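Local coordinates for PKD domain (Vibrio anguillarum, PDB 6AEM), which binds calcium specifically as the polycystic-kidney-disease domain of the Vibrio anguillarum protease Epp, its further role being unsettled, at residues V21-Y26 with Y37-G42. Sequence-based numbering, arbitrary orientation.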
# COMPACT_ATOMS: atom_id res chain seq x y z
N VAL A 21 -1.47 4.30 11.39
CA VAL A 21 -0.70 3.37 10.56
C VAL A 21 0.21 4.17 9.63
O VAL A 21 -0.17 5.25 9.15
CB VAL A 21 -1.63 2.42 9.76
CG1 VAL A 21 -0.83 1.34 9.02
CG2 VAL A 21 -2.65 1.77 10.68
N SER A 22 1.41 3.66 9.42
CA SER A 22 2.34 4.21 8.43
C SER A 22 2.81 3.07 7.53
O SER A 22 2.95 1.94 7.97
CB SER A 22 3.58 4.84 9.12
OG SER A 22 3.28 6.04 9.80
N ALA A 23 3.04 3.37 6.26
CA ALA A 23 3.47 2.37 5.30
C ALA A 23 4.95 2.55 4.97
O ALA A 23 5.42 3.67 4.73
CB ALA A 23 2.66 2.47 4.01
N PHE A 24 5.66 1.42 4.94
CA PHE A 24 7.00 1.35 4.37
C PHE A 24 6.79 0.68 3.03
O PHE A 24 6.33 -0.45 2.98
CB PHE A 24 7.96 0.52 5.24
CG PHE A 24 8.03 0.93 6.69
CD1 PHE A 24 8.23 2.23 7.04
CD2 PHE A 24 7.92 -0.03 7.70
CE1 PHE A 24 8.30 2.59 8.37
CE2 PHE A 24 7.99 0.34 9.04
CZ PHE A 24 8.17 1.64 9.35
N ASN A 25 7.19 1.35 1.97
CA ASN A 25 6.89 0.88 0.62
C ASN A 25 8.14 0.23 0.04
O ASN A 25 9.18 0.87 -0.09
CB ASN A 25 6.43 2.04 -0.26
CG ASN A 25 5.75 1.55 -1.54
OD1 ASN A 25 6.04 0.45 -2.03
ND2 ASN A 25 4.83 2.33 -2.06
N TYR A 26 8.05 -1.06 -0.26
CA TYR A 26 9.17 -1.80 -0.82
C TYR A 26 8.98 -2.09 -2.30
O TYR A 26 9.65 -2.98 -2.85
CB TYR A 26 9.34 -3.12 -0.06
CG TYR A 26 9.44 -2.98 1.45
CD1 TYR A 26 10.05 -1.86 2.04
CD2 TYR A 26 8.96 -3.96 2.28
CE1 TYR A 26 10.17 -1.74 3.42
CE2 TYR A 26 9.07 -3.85 3.67
CZ TYR A 26 9.67 -2.73 4.22
OH TYR A 26 9.79 -2.61 5.59
N TYR A 37 1.16 5.01 -7.68
CA TYR A 37 0.80 4.20 -6.53
C TYR A 37 -0.67 4.41 -6.23
O TYR A 37 -1.15 5.54 -6.29
CB TYR A 37 1.57 4.68 -5.30
CG TYR A 37 3.06 4.70 -5.52
CD1 TYR A 37 3.82 3.57 -5.28
CD2 TYR A 37 3.72 5.84 -5.97
CE1 TYR A 37 5.17 3.55 -5.51
CE2 TYR A 37 5.09 5.83 -6.19
CZ TYR A 37 5.81 4.68 -5.96
OH TYR A 37 7.18 4.65 -6.18
N ALA A 38 -1.38 3.32 -5.90
CA ALA A 38 -2.81 3.40 -5.58
C ALA A 38 -3.06 2.54 -4.35
O ALA A 38 -3.03 1.31 -4.43
CB ALA A 38 -3.68 2.96 -6.75
N TRP A 39 -3.36 3.20 -3.23
CA TRP A 39 -3.63 2.52 -1.97
C TRP A 39 -5.12 2.53 -1.65
O TRP A 39 -5.82 3.53 -1.84
CB TRP A 39 -2.97 3.23 -0.80
CG TRP A 39 -1.48 3.22 -0.75
CD1 TRP A 39 -0.62 4.11 -1.34
CD2 TRP A 39 -0.65 2.29 -0.04
NE1 TRP A 39 0.68 3.82 -1.03
CE2 TRP A 39 0.69 2.68 -0.26
CE3 TRP A 39 -0.92 1.16 0.73
CZ2 TRP A 39 1.75 1.98 0.31
CZ3 TRP A 39 0.12 0.46 1.26
CH2 TRP A 39 1.45 0.87 1.06
N ASP A 40 -5.60 1.41 -1.11
CA ASP A 40 -6.93 1.31 -0.52
C ASP A 40 -6.71 0.82 0.90
O ASP A 40 -6.15 -0.27 1.09
CB ASP A 40 -7.77 0.33 -1.34
CG ASP A 40 -9.19 0.13 -0.80
OD1 ASP A 40 -9.50 0.60 0.31
OD2 ASP A 40 -9.99 -0.56 -1.50
N PHE A 41 -7.13 1.61 1.89
CA PHE A 41 -6.85 1.27 3.28
C PHE A 41 -7.89 0.33 3.88
O PHE A 41 -7.76 -0.05 5.05
CB PHE A 41 -6.73 2.53 4.14
CG PHE A 41 -5.66 3.47 3.66
CD1 PHE A 41 -4.42 3.02 3.23
CD2 PHE A 41 -5.92 4.82 3.63
CE1 PHE A 41 -3.43 3.93 2.77
CE2 PHE A 41 -4.95 5.72 3.19
CZ PHE A 41 -3.71 5.26 2.76
N GLY A 42 -8.93 -0.03 3.14
CA GLY A 42 -9.89 -1.00 3.60
C GLY A 42 -11.02 -0.45 4.43
O GLY A 42 -11.85 -1.23 4.89
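Trp39 spans the gap between two facing sheets and brings the six-membered ring of its indole to the methyl of Ala23, with Trp39 CH2 3.6 Å from Ala23 CB. The torsion about its first bond sets CG anti to its own carbonyl carbon (chi1 -67°), and the long side chain bridges strands whose nearest CA atoms, those of Asn25 and Tyr37, are still 10.0 Å apart. This is the tight, buried part. Leu14 and Trp54 also touch Ala23, Val64 and Leu66 reach Trp39 from strand 60-70, and Phe12 meets the indole edge-to-face. Toward Asn25 and Tyr37 the contact becomes more polar and only partly buried. The Asn25 amide comes obliquely to the Tyr37 ring, ND2 lying 3.6 Å from Tyr37 CD1, with the amide and ring planes 73° apart. The same ND2 stays 3.9 Å from Trp39 CZ2, so the amide nitrogen fits between the two aromatic side chains. No hydrogen bond joins the segments; instead ND2 donates to Met50 O while OD1 bonds to Ser27 OG, two ties that fix the rotation of the amide. In contrast, Phe24 points away from the segment 37-42, and Tyr26, its OH bonded to Glu13, is exposed, as is Ala38. At the end of strand 34-40 Asp40 OD1 accepts from Gly42 N at 3.0 Å, closing an Asx turn. Inward-facing residues of strands 20-25 and 34-40, one from each antiparallel sheet, thus meet across the interior, with Trp39 touching both Ala23 and Asn25, the core arrangement of the Ig-like beta-sandwich of PKD domains.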